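Local coordinates for protein TSSL (Francisella novicida, PDB 4ACK) that belongs to the DotU (TssL) family and probably serves as a component of the type VI secretion system, a virulence-associated protein-transport machine, at residues R35-I38 / R39-I42; S144-A147 / Y148-E151. One frame throughout, in Å; residues are numbered along the deposited sequence. Where two conformers were deposited one is given.

Contact 1: R35-I38 / R39-I42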
loop_
_atom_site.group_PDB
_atom_site.type_symbol
_atom_site.label_atom_id
_atom_site.label_comp_id
_atom_site.label_asym_id
_atom_site.label_seq_id
_atom_site.Cartn_x
_atom_site.Cartn_y
_atom_site.Cartn_z
ATOM N N ARG A 35 4.447 2.067 -13.665
ATOM C CA ARG A 35 3.935 0.797 -13.236
ATOM C C ARG A 35 4.995 -0.303 -13.319
ATOM O O ARG A 35 5.118 -1.092 -12.367
ATOM C CB ARG A 35 2.702 0.451 -14.067
ATOM C CG ARG A 35 2.075 -0.887 -13.813
ATOM C CD ARG A 35 1.000 -1.218 -14.841
ATOM N NE ARG A 35 0.546 -2.575 -14.592
ATOM C CZ ARG A 35 -0.344 -2.894 -13.672
ATOM N NH1 ARG A 35 -0.906 -1.928 -12.957
ATOM N NH2 ARG A 35 -0.672 -4.167 -13.482
ATOM N N ASN A 36 5.736 -0.376 -14.434
ATOM C CA ASN A 36 6.849 -1.348 -14.606
ATOM C C ASN A 36 7.951 -1.197 -13.544
ATOM O O ASN A 36 8.487 -2.199 -13.041
ATOM C CB ASN A 36 7.468 -1.237 -16.011
ATOM C CG ASN A 36 8.529 -2.321 -16.304
ATOM O OD1 ASN A 36 8.233 -3.509 -16.326
ATOM N ND2 ASN A 36 9.766 -1.887 -16.578
ATOM N N ASN A 37 8.287 0.047 -13.223
ATOM C CA ASN A 37 9.219 0.351 -12.169
ATOM C C ASN A 37 8.697 -0.146 -10.813
ATOM O O ASN A 37 9.394 -0.853 -10.091
ATOM C CB ASN A 37 9.448 1.842 -12.065
ATOM C CG ASN A 37 10.736 2.276 -12.756
ATOM O OD1 ASN A 37 11.023 1.887 -13.911
ATOM N ND2 ASN A 37 11.518 3.102 -12.056
ATOM N N ILE A 38 7.448 0.218 -10.510
ATOM C CA ILE A 38 6.768 -0.269 -9.324
ATOM C C ILE A 38 6.865 -1.796 -9.203
ATOM O O ILE A 38 7.295 -2.301 -8.183
ATOM C CB ILE A 38 5.343 0.295 -9.221
ATOM C CG1 ILE A 38 5.454 1.746 -8.649
ATOM C CG2 ILE A 38 4.469 -0.640 -8.333
ATOM C CD1 ILE A 38 4.202 2.614 -8.765
ATOM N N ARG A 39 6.581 -2.515 -10.277
ATOM C CA ARG A 39 6.655 -3.956 -10.232
ATOM C C ARG A 39 8.063 -4.540 -10.006
ATOM O O ARG A 39 8.215 -5.581 -9.322
ATOM C CB ARG A 39 6.003 -4.573 -11.450
ATOM C CG ARG A 39 4.494 -4.298 -11.446
ATOM C CD ARG A 39 3.874 -4.618 -12.775
ATOM N NE ARG A 39 3.738 -6.052 -12.958
ATOM C CZ ARG A 39 4.458 -6.752 -13.819
ATOM N NH1 ARG A 39 5.355 -6.138 -14.576
ATOM N NH2 ARG A 39 4.283 -8.060 -13.908
ATOM N N LYS A 40 9.071 -3.861 -10.558
ATOM C CA LYS A 40 10.465 -4.145 -10.259
ATOM C C LYS A 40 10.771 -3.897 -8.774
ATOM O O LYS A 40 11.393 -4.738 -8.130
ATOM C CB LYS A 40 11.398 -3.347 -11.166
ATOM C CG LYS A 40 11.454 -3.908 -12.572
ATOM C CD LYS A 40 12.136 -2.939 -13.512
ATOM C CE LYS A 40 13.543 -2.654 -13.028
ATOM N NZ LYS A 40 14.008 -1.330 -13.516
ATOM N N SER A 41 10.364 -2.755 -8.248
ATOM C CA SER A 41 10.495 -2.470 -6.831
ATOM C C SER A 41 9.777 -3.503 -5.898
ATOM O O SER A 41 10.301 -3.864 -4.856
ATOM C CB SER A 41 9.969 -1.079 -6.559
ATOM O OG SER A 41 10.936 -0.151 -6.961
ATOM N N ILE A 42 8.616 -3.988 -6.316
ATOM C CA ILE A 42 7.892 -4.999 -5.564
ATOM C C ILE A 42 8.661 -6.311 -5.534
ATOM O O ILE A 42 8.791 -6.908 -4.457
ATOM C CB ILE A 42 6.437 -5.222 -6.066
ATOM C CG1 ILE A 42 5.614 -3.931 -5.951
ATOM C CG2 ILE A 42 5.724 -6.420 -5.338
ATOM C CD1 ILE A 42 5.536 -3.354 -4.570
#
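Arg39 reaches back over the preceding turn of helix 30-52 and lays its aliphatic stem against Arg35: its CG sits 3.4 Å from Arg35 O, the same carbonyl oxygen that accepts the Arg39 N-H at 2.9 Å from Arg39 N. CG of Arg39 stands anti to the carbonyl carbon (chi1 -66°), which directs the chain back toward the start of the helix, and a bend at chi3 (75°) then turns the end of the chain off the line of the stem. The CD of Arg39 lies 4.3 Å from CG of Arg35. The two guanidiniums share Glu92, Arg39 by a salt bridge through NH2 and Arg35 by a long, weak ion pair; Arg35 NH1 is hydrogen-bonded to Ser87 O, and its guanidinium makes a cation-pi contact with Trp86.

Ile38 faces the interior. Its CG2 approaches CG1 of Ile42 one turn on, at 4.2 Å, while Ile38 O receives the Ile42 N-H at 2.8 Å from Ile42 N. On the outer side, Lys40 CG lies 3.5 Å from Asn36 O.

The helix is amphipathic here, with Ile38 and Ile42 buried and Asn36 and Lys40 exposed. Ile38 and Arg39 rest on Leu89 of helix 89-94, Ile38 also meets Thr16 and Thr17 of helix 4-20, and Ile42 reaches Val62 and Leu66 of helix 55-79.

Contact 2: S144-A147 / Y148-E151; sequences SFLA and YKKE
Tyr148 folds its ring back beside the first turn, bringing CD2 to 3.2 Å from Ser144 O, the oxygen that also takes the Tyr148 backbone N-H. The oxygen approaches the ring obliquely, whereas CA of Phe145 lies at the ring edge, near its plane. Farther out, the phenol OH of Tyr148 is hydrogen-bonded to Asp108 of helix 99-112, so the side chain links helix 143-153 to helix 99-112.

Lys149 follows with the main side-chain meeting, a CH-pi contact: its CD stands over one face of the Phe145 ring, 3.9 Å from the centroid and 17° off the ring normal. With chi1 at 175° the Phe145 ring lies where the lysine chain, bent at chi2 and chi3, can cross it obliquely. NZ of Lys149 then ends 3.6 Å from Phe145 CE2 and 3.6 Å from CD2 of Leu146. In the backbone, the Lys149 N to Phe145 O hydrogen bond is weak, at 3.3 Å.

This is regular alpha-helical i to i+4 pairing within helix 143-153, in an all-helical DotU domain; the buried Phe145 also meets Phe104 and Leu128.

Lys150 donates its N-H to Leu146 O, and its extended side chain leads away from the earlier turn. In Glu151, chi1 of -68° brings CG to 3.1 Å from Ala147 O; the chain bends beyond it at chi2, and the side chain touches Leu111 of helix 99-112.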
loop_
_atom_site.group_PDB
_atom_site.type_symbol
_atom_site.label_atom_id
_atom_site.label_comp_id
_atom_site.label_asym_id
_atom_site.label_seq_id
_atom_site.Cartn_x
_atom_site.Cartn_y
_atom_site.Cartn_z
ATOM N N SER A 144 -14.152 4.638 13.626
ATOM C CA SER A 144 -13.214 3.515 13.497
ATOM C C SER A 144 -12.012 3.877 12.618
ATOM O O SER A 144 -10.900 3.504 12.942
ATOM C CB SER A 144 -13.908 2.275 12.993
ATOM O OG SER A 144 -14.838 1.853 13.989
ATOM N N PHE A 145 -12.220 4.652 11.552
ATOM C CA PHE A 145 -11.143 5.000 10.657
ATOM C C PHE A 145 -10.144 5.821 11.459
ATOM O O PHE A 145 -8.929 5.545 11.432
ATOM C CB PHE A 145 -11.680 5.765 9.429
ATOM C CG PHE A 145 -10.648 6.258 8.507
ATOM C CD1 PHE A 145 -9.652 5.400 7.994
ATOM C CD2 PHE A 145 -10.634 7.603 8.136
ATOM C CE1 PHE A 145 -8.671 5.858 7.109
ATOM C CE2 PHE A 145 -9.633 8.098 7.220
ATOM C CZ PHE A 145 -8.656 7.197 6.702
ATOM N N LEU A 146 -10.639 6.814 12.188
ATOM C CA LEU A 146 -9.745 7.645 12.970
ATOM C C LEU A 146 -9.046 6.855 14.070
ATOM O O LEU A 146 -7.883 7.134 14.381
ATOM C CB LEU A 146 -10.487 8.819 13.603
ATOM C CG LEU A 146 -11.280 9.686 12.637
ATOM C CD1 LEU A 146 -11.975 10.707 13.474
ATOM C CD2 LEU A 146 -10.383 10.317 11.590
ATOM N N ALA A 147 -9.718 5.865 14.624
ATOM C CA ALA A 147 -9.097 5.048 15.654
ATOM C C ALA A 147 -7.932 4.219 15.111
ATOM O O ALA A 147 -6.948 4.045 15.806
ATOM C CB ALA A 147 -10.128 4.157 16.352
ATOM N N TYR A 148 -8.070 3.667 13.894
ATOM C CA TYR A 148 -7.016 2.883 13.275
ATOM C C TYR A 148 -5.751 3.715 13.138
ATOM O O TYR A 148 -4.655 3.241 13.374
ATOM C CB TYR A 148 -7.394 2.482 11.869
ATOM C CG TYR A 148 -8.226 1.265 11.803
ATOM C CD1 TYR A 148 -7.770 0.067 12.370
ATOM C CD2 TYR A 148 -9.486 1.292 11.190
ATOM C CE1 TYR A 148 -8.510 -1.058 12.311
ATOM C CE2 TYR A 148 -10.268 0.152 11.114
ATOM C CZ TYR A 148 -9.779 -1.008 11.674
ATOM O OH TYR A 148 -10.537 -2.127 11.621
ATOM N N LYS A 149 -5.919 4.945 12.684
ATOM C CA LYS A 149 -4.821 5.903 12.588
ATOM C C LYS A 149 -4.163 6.149 13.934
ATOM O O LYS A 149 -2.964 5.981 14.063
ATOM C CB LYS A 149 -5.345 7.210 11.963
ATOM C CG LYS A 149 -5.477 7.038 10.459
ATOM C CD LYS A 149 -6.569 7.808 9.802
ATOM C CE LYS A 149 -6.425 9.209 10.046
ATOM N NZ LYS A 149 -7.546 10.000 9.470
ATOM N N LYS A 150 -4.944 6.495 14.935
ATOM C CA LYS A 150 -4.438 6.797 16.279
ATOM C C LYS A 150 -3.710 5.549 16.808
ATOM O O LYS A 150 -2.570 5.615 17.294
ATOM C CB LYS A 150 -5.610 7.224 17.189
ATOM C CG LYS A 150 -5.204 7.792 18.594
ATOM C CD LYS A 150 -6.432 8.207 19.387
ATOM C CE LYS A 150 -6.072 8.594 20.816
ATOM N NZ LYS A 150 -7.289 8.911 21.614
ATOM N N GLU A 151 -4.337 4.390 16.660
ATOM C CA GLU A 151 -3.801 3.179 17.288
ATOM C C GLU A 151 -2.487 2.737 16.654
ATOM O O GLU A 151 -1.556 2.354 17.354
ATOM C CB GLU A 151 -4.849 2.062 17.310
ATOM C CG GLU A 151 -5.995 2.402 18.242
ATOM C CD GLU A 151 -5.520 2.662 19.671
ATOM O OE1 GLU A 151 -4.959 1.718 20.264
ATOM O OE2 GLU A 151 -5.681 3.796 20.206
#

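Overall arrangement
From the N terminus, helix 4-20 runs into a partly unmodelled linker and then helix 30-52, where contact 1 joins two successive turns. Helices 55-79, 89-94, 99-112 and 118-129 follow before contact 2 appears in helix 143-153, the last helix of the model. Neither closes a long loop, since each joins adjoining segments of one helix; they lie in series, without nesting or crossing. The centres of contact 1 and contact 2 are about 30 Å apart, on opposite sides of the chain's centre. The nearest atoms of contact 1 and contact 2 are about 21 Å apart. Contact 1 belongs with helices 4-20, 55-79 and 89-94, whereas contact 2 ties the C-terminal helix to helices 99-112 and 118-129.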